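Local coordinates for erythrocyte membrane protein 1 (Plasmodium falciparum, PDB 2XU0) that probably binds host-cell surface receptors as a virulence-linked adhesin, here represented by its N-terminal segment and first Duffy-binding-like domain, a rosetting domain, at residues G183-A193 with L268-F279; R339-C347 with V475-H485. The protein carries 10 engineered substitutions. All blocks are in the same frame, centred on the assembly; numbering follows the deposited sequence.

Contact 1. Residues G183-A193 with L268-F279. Engineered in segment 183-193: Ala186 (natural residue Ser).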
loop_
_atom_site.group_PDB
_atom_site.type_symbol
_atom_site.label_atom_id
_atom_site.label_comp_id
_atom_site.label_asym_id
_atom_site.label_seq_id
_atom_site.Cartn_x
_atom_site.Cartn_y
_atom_site.Cartn_z
ATOM N N GLY A 183 18.372 7.464 -9.238
ATOM C CA GLY A 183 17.316 8.034 -10.068
ATOM C C GLY A 183 16.392 8.900 -9.236
ATOM O O GLY A 183 16.614 9.039 -8.028
ATOM N N ASN A 184 15.349 9.506 -9.869
ATOM C CA ASN A 184 14.356 10.291 -9.132
ATOM C C ASN A 184 13.600 9.240 -8.295
ATOM O O ASN A 184 13.137 8.240 -8.838
ATOM C CB ASN A 184 13.409 11.047 -10.089
ATOM C CG ASN A 184 12.328 11.829 -9.398
ATOM O OD1 ASN A 184 11.387 11.256 -8.841
ATOM N ND2 ASN A 184 12.392 13.165 -9.482
ATOM N N LYS A 185 13.553 9.423 -6.981
ATOM C CA LYS A 185 12.966 8.435 -6.057
ATOM C C LYS A 185 11.420 8.500 -6.011
ATOM O O LYS A 185 10.823 8.796 -4.966
ATOM C CB LYS A 185 13.616 8.595 -4.678
ATOM C CG LYS A 185 15.103 8.233 -4.669
ATOM C CD LYS A 185 15.808 9.062 -3.593
ATOM C CE LYS A 185 17.305 8.939 -3.666
ATOM N NZ LYS A 185 17.983 9.731 -2.607
ATOM N N ALA A 186 10.780 8.280 -7.179
ATOM C CA ALA A 186 9.317 8.330 -7.353
ATOM C C ALA A 186 8.617 7.338 -6.436
ATOM O O ALA A 186 7.525 7.640 -5.963
ATOM C CB ALA A 186 8.936 8.048 -8.794
ATOM N N GLY A 187 9.289 6.207 -6.165
ATOM C CA GLY A 187 8.814 5.133 -5.290
ATOM C C GLY A 187 8.498 5.606 -3.884
ATOM O O GLY A 187 7.548 5.125 -3.283
ATOM N N ILE A 188 9.284 6.567 -3.363
ATOM C CA ILE A 188 9.115 7.159 -2.030
ATOM C C ILE A 188 7.849 8.012 -2.011
ATOM O O ILE A 188 7.084 7.944 -1.050
ATOM C CB ILE A 188 10.379 7.991 -1.629
ATOM C CG1 ILE A 188 11.631 7.091 -1.503
ATOM C CG2 ILE A 188 10.117 8.828 -0.367
ATOM C CD1 ILE A 188 12.964 7.806 -0.901
ATOM N N CYS A 189 7.648 8.848 -3.067
ATOM C CA CYS A 189 6.460 9.686 -3.222
ATOM C C CYS A 189 5.178 8.794 -3.222
ATOM O O CYS A 189 4.198 9.151 -2.584
ATOM C CB CYS A 189 6.572 10.538 -4.492
ATOM S SG CYS A 189 8.015 11.645 -4.502
ATOM N N THR A 190 5.224 7.628 -3.889
ATOM C CA THR A 190 4.105 6.637 -3.923
ATOM C C THR A 190 3.815 6.134 -2.484
ATOM O O THR A 190 2.656 6.117 -2.073
ATOM C CB THR A 190 4.437 5.468 -4.897
ATOM O OG1 THR A 190 4.456 5.997 -6.224
ATOM C CG2 THR A 190 3.408 4.332 -4.851
ATOM N N SER A 191 4.878 5.759 -1.708
ATOM C CA SER A 191 4.666 5.271 -0.338
ATOM C C SER A 191 4.112 6.350 0.553
ATOM O O SER A 191 3.232 6.066 1.368
ATOM C CB SER A 191 5.933 4.647 0.241
ATOM O OG SER A 191 6.245 3.490 -0.512
ATOM N N LEU A 192 4.578 7.616 0.360
ATOM C CA LEU A 192 4.044 8.769 1.069
ATOM C C LEU A 192 2.579 8.978 0.708
ATOM O O LEU A 192 1.787 9.315 1.584
ATOM C CB LEU A 192 4.835 10.049 0.727
ATOM C CG LEU A 192 6.260 10.187 1.331
ATOM C CD1 LEU A 192 6.886 11.530 0.912
ATOM C CD2 LEU A 192 6.227 10.095 2.832
ATOM N N ALA A 193 2.208 8.815 -0.565
ATOM C CA ALA A 193 0.787 8.979 -0.991
ATOM C C ALA A 193 -0.089 7.903 -0.300
ATOM O O ALA A 193 -1.225 8.173 0.093
ATOM C CB ALA A 193 0.691 8.848 -2.487
ATOM N N LEU A 268 3.758 16.225 5.446
ATOM C CA LEU A 268 4.171 14.862 5.129
ATOM C C LEU A 268 5.433 14.788 4.286
ATOM O O LEU A 268 6.215 13.844 4.433
ATOM C CB LEU A 268 3.001 14.083 4.456
ATOM C CG LEU A 268 3.261 12.592 4.078
ATOM C CD1 LEU A 268 3.429 11.696 5.335
ATOM C CD2 LEU A 268 2.129 12.064 3.217
ATOM N N THR A 269 5.603 15.755 3.365
ATOM C CA THR A 269 6.754 15.799 2.456
ATOM C C THR A 269 7.927 16.688 2.959
ATOM O O THR A 269 8.905 16.819 2.227
ATOM C CB THR A 269 6.331 16.245 1.059
ATOM O OG1 THR A 269 5.647 17.487 1.208
ATOM C CG2 THR A 269 5.489 15.217 0.331
ATOM N N CYS A 270 7.849 17.263 4.188
ATOM C CA CYS A 270 8.935 18.080 4.805
ATOM C C CYS A 270 10.337 17.472 4.562
ATOM O O CYS A 270 11.254 18.181 4.152
ATOM C CB CYS A 270 8.692 18.314 6.303
ATOM S SG CYS A 270 7.394 19.511 6.697
ATOM N N SER A 271 10.477 16.148 4.777
ATOM C CA SER A 271 11.742 15.408 4.641
ATOM C C SER A 271 11.887 14.665 3.336
ATOM O O SER A 271 12.820 13.873 3.195
ATOM C CB SER A 271 11.885 14.411 5.789
ATOM O OG SER A 271 10.778 13.522 5.798
ATOM N N ALA A 272 10.957 14.859 2.396
ATOM C CA ALA A 272 11.016 14.113 1.140
ATOM C C ALA A 272 12.269 14.514 0.373
ATOM O O ALA A 272 12.635 15.693 0.414
ATOM C CB ALA A 272 9.757 14.361 0.309
ATOM N N PRO A 273 12.990 13.557 -0.256
ATOM C CA PRO A 273 14.210 13.931 -0.993
ATOM C C PRO A 273 13.909 14.955 -2.068
ATOM O O PRO A 273 12.811 14.927 -2.645
ATOM C CB PRO A 273 14.645 12.619 -1.648
ATOM C CG PRO A 273 13.986 11.556 -0.862
ATOM C CD PRO A 273 12.691 12.122 -0.418
ATOM N N TYR A 274 14.879 15.859 -2.342
ATOM C CA TYR A 274 14.718 16.863 -3.400
ATOM C C TYR A 274 14.439 16.218 -4.748
ATOM O O TYR A 274 13.528 16.638 -5.440
ATOM C CB TYR A 274 15.922 17.821 -3.510
ATOM C CG TYR A 274 15.685 18.889 -4.560
ATOM C CD1 TYR A 274 14.834 19.965 -4.309
ATOM C CD2 TYR A 274 16.236 18.775 -5.837
ATOM C CE1 TYR A 274 14.584 20.930 -5.282
ATOM C CE2 TYR A 274 15.991 19.735 -6.820
ATOM C CZ TYR A 274 15.174 20.818 -6.533
ATOM O OH TYR A 274 14.928 21.769 -7.494
ATOM N N TYR A 275 15.207 15.204 -5.107
ATOM C CA TYR A 275 15.060 14.517 -6.376
ATOM C C TYR A 275 14.101 13.338 -6.230
ATOM O O TYR A 275 14.488 12.165 -6.231
ATOM C CB TYR A 275 16.437 14.146 -6.942
ATOM C CG TYR A 275 17.318 15.360 -7.193
ATOM C CD1 TYR A 275 17.167 16.129 -8.348
ATOM C CD2 TYR A 275 18.342 15.704 -6.308
ATOM C CE1 TYR A 275 17.993 17.228 -8.601
ATOM C CE2 TYR A 275 19.169 16.811 -6.544
ATOM C CZ TYR A 275 18.989 17.570 -7.692
ATOM O OH TYR A 275 19.794 18.661 -7.947
ATOM N N ALA A 276 12.832 13.685 -6.018
ATOM C CA ALA A 276 11.713 12.744 -5.866
ATOM C C ALA A 276 10.441 13.470 -6.246
ATOM O O ALA A 276 10.143 14.547 -5.726
ATOM C CB ALA A 276 11.629 12.218 -4.440
ATOM N N ASP A 277 9.706 12.902 -7.182
ATOM C CA ASP A 277 8.452 13.519 -7.614
ATOM C C ASP A 277 7.383 12.459 -7.787
ATOM O O ASP A 277 7.714 11.301 -8.057
ATOM C CB ASP A 277 8.649 14.312 -8.932
ATOM C CG ASP A 277 9.423 15.597 -8.725
ATOM O OD1 ASP A 277 8.805 16.600 -8.295
ATOM O OD2 ASP A 277 10.666 15.564 -8.862
ATOM N N TYR A 278 6.112 12.841 -7.618
ATOM C CA TYR A 278 5.018 11.879 -7.807
ATOM C C TYR A 278 4.644 11.831 -9.284
ATOM O O TYR A 278 4.441 12.878 -9.907
ATOM C CB TYR A 278 3.791 12.269 -6.967
ATOM C CG TYR A 278 2.739 11.177 -6.904
ATOM C CD1 TYR A 278 2.972 10.000 -6.200
ATOM C CD2 TYR A 278 1.512 11.325 -7.541
ATOM C CE1 TYR A 278 2.024 8.984 -6.157
ATOM C CE2 TYR A 278 0.529 10.334 -7.455
ATOM C CZ TYR A 278 0.793 9.165 -6.756
ATOM O OH TYR A 278 -0.098 8.123 -6.725
ATOM N N PHE A 279 4.543 10.629 -9.838
ATOM C CA PHE A 279 4.163 10.492 -11.234
ATOM C C PHE A 279 2.935 9.620 -11.350
ATOM O O PHE A 279 2.850 8.574 -10.696
ATOM C CB PHE A 279 5.295 9.851 -12.069
ATOM C CG PHE A 279 6.595 10.611 -12.162
ATOM C CD1 PHE A 279 6.935 11.299 -13.319
ATOM C CD2 PHE A 279 7.515 10.580 -11.116
ATOM C CE1 PHE A 279 8.171 11.946 -13.427
ATOM C CE2 PHE A 279 8.743 11.247 -11.219
ATOM C CZ PHE A 279 9.059 11.932 -12.373
HETATM O O HOH W 1 5.246 8.321 -7.924
#

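Contact 2. Residues R339-C347 with V475-H485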
loop_
_atom_site.group_PDB
_atom_site.type_symbol
_atom_site.label_atom_id
_atom_site.label_comp_id
_atom_site.label_asym_id
_atom_site.label_seq_id
_atom_site.Cartn_x
_atom_site.Cartn_y
_atom_site.Cartn_z
ATOM N N ARG A 339 21.218 -22.553 -7.830
ATOM C CA ARG A 339 21.791 -22.513 -9.167
ATOM C C ARG A 339 22.859 -21.446 -9.277
ATOM O O ARG A 339 22.607 -20.263 -9.020
ATOM C CB ARG A 339 20.685 -22.271 -10.219
ATOM C CG ARG A 339 20.905 -22.986 -11.558
ATOM C CD ARG A 339 19.818 -24.016 -11.792
ATOM N NE ARG A 339 18.879 -23.619 -12.846
ATOM C CZ ARG A 339 17.642 -24.097 -12.969
ATOM N NH1 ARG A 339 17.170 -24.974 -12.091
ATOM N NH2 ARG A 339 16.860 -23.687 -13.962
ATOM N N ASP A 340 24.059 -21.892 -9.656
ATOM C CA ASP A 340 25.240 -21.082 -9.959
ATOM C C ASP A 340 25.987 -21.889 -11.040
ATOM O O ASP A 340 26.846 -22.722 -10.719
ATOM C CB ASP A 340 26.103 -20.816 -8.698
ATOM C CG ASP A 340 27.121 -19.689 -8.847
ATOM O OD1 ASP A 340 27.660 -19.511 -9.968
ATOM O OD2 ASP A 340 27.396 -19.001 -7.836
ATOM N N GLU A 341 25.558 -21.721 -12.310
ATOM C CA GLU A 341 26.105 -22.453 -13.461
ATOM C C GLU A 341 27.624 -22.303 -13.640
ATOM O O GLU A 341 28.304 -23.301 -13.889
ATOM C CB GLU A 341 25.339 -22.142 -14.753
ATOM C CG GLU A 341 23.917 -22.688 -14.771
ATOM C CD GLU A 341 23.231 -22.782 -16.124
ATOM O OE1 GLU A 341 23.667 -22.095 -17.080
ATOM O OE2 GLU A 341 22.238 -23.538 -16.223
ATOM N N GLN A 342 28.144 -21.067 -13.453
ATOM C CA GLN A 342 29.562 -20.697 -13.544
ATOM C C GLN A 342 30.409 -21.476 -12.533
ATOM O O GLN A 342 31.533 -21.876 -12.853
ATOM C CB GLN A 342 29.738 -19.179 -13.333
ATOM C CG GLN A 342 31.042 -18.620 -13.910
ATOM C CD GLN A 342 31.098 -17.111 -13.851
ATOM O OE1 GLN A 342 30.282 -16.405 -14.460
ATOM N NE2 GLN A 342 32.092 -16.581 -13.146
ATOM N N ASN A 343 29.861 -21.689 -11.319
ATOM C CA ASN A 343 30.503 -22.429 -10.235
ATOM C C ASN A 343 30.007 -23.885 -10.137
ATOM O O ASN A 343 30.145 -24.523 -9.086
ATOM C CB ASN A 343 30.371 -21.669 -8.913
ATOM C CG ASN A 343 31.242 -20.436 -8.845
ATOM O OD1 ASN A 343 32.472 -20.493 -8.998
ATOM N ND2 ASN A 343 30.625 -19.291 -8.590
ATOM N N LYS A 344 29.449 -24.412 -11.256
ATOM C CA LYS A 344 28.970 -25.795 -11.412
ATOM C C LYS A 344 27.923 -26.278 -10.381
ATOM O O LYS A 344 27.804 -27.480 -10.136
ATOM C CB LYS A 344 30.162 -26.785 -11.558
ATOM C CG LYS A 344 31.007 -26.558 -12.817
ATOM C CD LYS A 344 32.189 -27.522 -12.930
ATOM C CE LYS A 344 31.832 -28.851 -13.564
ATOM N NZ LYS A 344 33.016 -29.739 -13.697
ATOM N N LYS A 345 27.163 -25.342 -9.793
ATOM C CA LYS A 345 26.104 -25.633 -8.826
ATOM C C LYS A 345 24.755 -25.688 -9.539
ATOM O O LYS A 345 24.326 -24.705 -10.158
ATOM C CB LYS A 345 26.072 -24.575 -7.713
ATOM C CG LYS A 345 25.000 -24.811 -6.647
ATOM C CD LYS A 345 24.725 -23.549 -5.772
ATOM C CE LYS A 345 25.868 -23.114 -4.867
ATOM N NZ LYS A 345 26.370 -24.229 -4.016
ATOM N N TYR A 346 24.090 -26.837 -9.423
ATOM C CA TYR A 346 22.767 -27.113 -9.971
ATOM C C TYR A 346 22.127 -28.152 -9.064
ATOM O O TYR A 346 22.354 -29.366 -9.192
ATOM C CB TYR A 346 22.834 -27.582 -11.435
ATOM C CG TYR A 346 21.568 -27.378 -12.252
ATOM C CD1 TYR A 346 21.610 -26.745 -13.489
ATOM C CD2 TYR A 346 20.348 -27.915 -11.836
ATOM C CE1 TYR A 346 20.461 -26.606 -14.274
ATOM C CE2 TYR A 346 19.190 -27.768 -12.602
ATOM C CZ TYR A 346 19.252 -27.119 -13.827
ATOM O OH TYR A 346 18.111 -26.967 -14.590
ATOM N N CYS A 347 21.330 -27.644 -8.126
ATOM C CA CYS A 347 20.625 -28.434 -7.133
ATOM C C CYS A 347 19.134 -28.524 -7.489
ATOM O O CYS A 347 18.647 -27.812 -8.382
ATOM C CB CYS A 347 20.828 -27.792 -5.764
ATOM S SG CYS A 347 22.568 -27.483 -5.340
ATOM N N VAL A 475 22.381 -33.156 -15.267
ATOM C CA VAL A 475 22.952 -31.980 -15.937
ATOM C C VAL A 475 24.480 -32.065 -16.028
ATOM O O VAL A 475 25.123 -32.636 -15.148
ATOM C CB VAL A 475 22.475 -30.590 -15.400
ATOM C CG1 VAL A 475 20.958 -30.440 -15.453
ATOM C CG2 VAL A 475 23.002 -30.296 -14.000
ATOM N N THR A 476 25.046 -31.504 -17.106
ATOM C CA THR A 476 26.485 -31.416 -17.330
ATOM C C THR A 476 26.840 -29.950 -17.427
ATOM O O THR A 476 26.304 -29.217 -18.267
ATOM C CB THR A 476 26.950 -32.261 -18.534
ATOM O OG1 THR A 476 26.643 -33.628 -18.273
ATOM C CG2 THR A 476 28.450 -32.136 -18.794
ATOM N N CYS A 477 27.708 -29.523 -16.523
ATOM C CA CYS A 477 28.187 -28.159 -16.464
ATOM C C CYS A 477 29.604 -28.146 -17.032
ATOM O O CYS A 477 30.458 -28.932 -16.604
ATOM C CB CYS A 477 28.121 -27.623 -15.033
ATOM S SG CYS A 477 26.461 -27.701 -14.289
ATOM N N THR A 478 29.810 -27.322 -18.071
ATOM C CA THR A 478 31.089 -27.180 -18.773
ATOM C C THR A 478 31.989 -26.163 -18.057
ATOM O O THR A 478 31.554 -25.518 -17.093
ATOM C CB THR A 478 30.857 -26.812 -20.260
ATOM O OG1 THR A 478 30.163 -25.564 -20.358
ATOM C CG2 THR A 478 30.110 -27.896 -21.029
ATOM N N ASN A 479 33.245 -26.020 -18.529
ATOM C CA ASN A 479 34.195 -25.042 -17.989
ATOM C C ASN A 479 33.815 -23.633 -18.479
ATOM O O ASN A 479 34.221 -22.639 -17.870
ATOM C CB ASN A 479 35.636 -25.406 -18.364
ATOM C CG ASN A 479 36.291 -26.348 -17.385
ATOM O OD1 ASN A 479 36.926 -25.926 -16.411
ATOM N ND2 ASN A 479 36.153 -27.646 -17.624
ATOM N N ARG A 480 32.988 -23.572 -19.560
ATOM C CA ARG A 480 32.442 -22.362 -20.186
ATOM C C ARG A 480 31.561 -21.564 -19.200
ATOM O O ARG A 480 31.469 -20.336 -19.315
ATOM C CB ARG A 480 31.645 -22.735 -21.448
ATOM C CG ARG A 480 31.547 -21.615 -22.482
ATOM C CD ARG A 480 30.133 -21.068 -22.629
ATOM N NE ARG A 480 29.757 -20.164 -21.538
ATOM C CZ ARG A 480 29.790 -18.834 -21.610
ATOM N NH1 ARG A 480 30.177 -18.231 -22.728
ATOM N NH2 ARG A 480 29.434 -18.099 -20.565
ATOM N N GLY A 481 30.940 -22.268 -18.248
ATOM C CA GLY A 481 30.092 -21.677 -17.219
ATOM C C GLY A 481 28.603 -21.848 -17.448
ATOM O O GLY A 481 27.803 -21.110 -16.865
ATOM N N ILE A 482 28.216 -22.810 -18.307
ATOM C CA ILE A 482 26.810 -23.093 -18.599
ATOM C C ILE A 482 26.486 -24.561 -18.398
ATOM O O ILE A 482 27.267 -25.434 -18.792
ATOM C CB ILE A 482 26.275 -22.525 -19.951
ATOM C CG1 ILE A 482 27.052 -23.045 -21.177
ATOM C CG2 ILE A 482 26.179 -21.003 -19.939
ATOM C CD1 ILE A 482 26.250 -24.015 -22.027
ATOM N N CYS A 483 25.344 -24.828 -17.756
ATOM C CA CYS A 483 24.886 -26.182 -17.486
ATOM C C CYS A 483 23.831 -26.549 -18.514
ATOM O O CYS A 483 22.938 -25.743 -18.785
ATOM C CB CYS A 483 24.363 -26.318 -16.056
ATOM S SG CYS A 483 25.589 -25.927 -14.775
ATOM N N ILE A 484 23.965 -27.748 -19.117
ATOM C CA ILE A 484 23.049 -28.284 -20.136
ATOM C C ILE A 484 22.334 -29.531 -19.623
ATOM O O ILE A 484 22.912 -30.286 -18.836
ATOM C CB ILE A 484 23.738 -28.534 -21.521
ATOM C CG1 ILE A 484 24.938 -29.515 -21.425
ATOM C CG2 ILE A 484 24.130 -27.215 -22.198
ATOM C CD1 ILE A 484 25.109 -30.473 -22.637
ATOM N N HIS A 485 21.085 -29.753 -20.072
ATOM C CA HIS A 485 20.300 -30.929 -19.685
ATOM C C HIS A 485 20.804 -32.117 -20.494
ATOM O O HIS A 485 20.896 -32.015 -21.721
ATOM C CB HIS A 485 18.793 -30.711 -19.947
ATOM C CG HIS A 485 18.103 -29.725 -19.035
ATOM N ND1 HIS A 485 18.802 -28.741 -18.341
ATOM C CD2 HIS A 485 16.784 -29.585 -18.767
ATOM C CE1 HIS A 485 17.892 -28.056 -17.672
ATOM N NE2 HIS A 485 16.665 -28.526 -17.896
#

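Contact 1. Residues G183-A193 with L268-F279
Asn184 and Asp277 meet amide to carboxylate, the two planes only 28° apart and nearly coplanar. Two hydrogen bonds hold the amide: the backbone N of Asp277 donates to Asn184 OD1 at 2.9 Å, in the carbonyl plane on a lone pair, and Asn184 ND2 reaches the anti lone pair of Asp277 OD2 at 3.0 Å. With CG anti to the backbone N (chi1 178°), the Asn184 amide swings over to the opposing loop, where OD1 also lies at the edge of the Phe279 ring. Next to it, Lys185 N donates to Tyr275 O (3.0 Å, 166° at the hydrogen), just as the chain enters its helix. Asp277 OD1 is taken by Ser290 and Gly293.

Along the helix, Cys189 SG packs 3.7 Å from Ala276 CB while disulfide-bonded to Cys295. The Tyr278 ring turns its edge to Thr190 CA, and its hydroxyl is hydrogen-bonded to Glu27. Ile188 CD1 meets Pro273 CG tip to tip at 3.9 Å. Leu192 slides antiparallel past Leu268, CD2 to CG 4.1 Å. One water bridges engineered Ala186 O, Thr190 OG1 and Phe279 N. Helix start and loop thus pack within the largely helical, disulfide-rich Duffy binding domain, Ala276 also bonding Cys295 backbone to backbone.

Contact 2. Residues R339-C347 with V475-H485
Two short antiparallel hairpins face each other through their turns, with Gln342 CA 3.8 Å from Gly481 CA; they share no strand pairing, but Tyr346 and Val475 both hydrogen-bond the backbone of Cys354, which bridges them. The type I turn from Glu341 to Lys344 sets the Glu341 side chain against the second hairpin. Its CG packs on Cys483 SG at 3.6 Å, and the extended chain beyond CG carries OE1 to the backbone N of Cys483, a straight but weak hydrogen bond of 3.3 Å (169°). Lys344 runs along the other half of the disulfide, CG 3.8 Å from Cys477 CB, before bending at chi3.

The second hairpin is closed by the Cys477–Cys483 disulfide, and the first carries a G1 beta bulge in which Lys344 and Lys345 both oppose Asp340; both hairpins belong to the cysteine-rich far end of this Duffy-binding-like module. Tyr346, its CG anti to the backbone N (chi1 -157°), projects from the first hairpin into a sandwich. Val475 CG1 sits over one ring face, 4.0 Å from the centroid and 10° off the normal, a CH-pi contact; Arg339 CD covers the opposite face. Cys483 CB comes in at the ring edge, 3.8 Å from Tyr346 CD1. At the far end of the ring, Tyr346 OH lies over the Arg339 guanidinium and 3.3 Å from His485 CE1, with the tyrosine and histidine side chains crossing at about a right angle.

In the fold
From the N terminus, the chain first closes contact 1, where the start of helix 186-204 receives the loop between helix 249-268 and strand 279-281. The 74 intervening residues are mostly helical, so a helical excursion returns to its own beginning, and Cys189–Cys295 extends the closure. The chain then runs through helix 311-338 to contact 2, whose loop of 127 residues includes helix 371-407 and brings hairpin 475-485 back to hairpin 339-347. The two loops follow in series, neither nesting nor crossing. Contact centres lie 42 Å apart, with nearest atoms about 27 Å apart: contact 1 ties a helix start to a loop nearer the chain centre, contact 2 the distal hairpins.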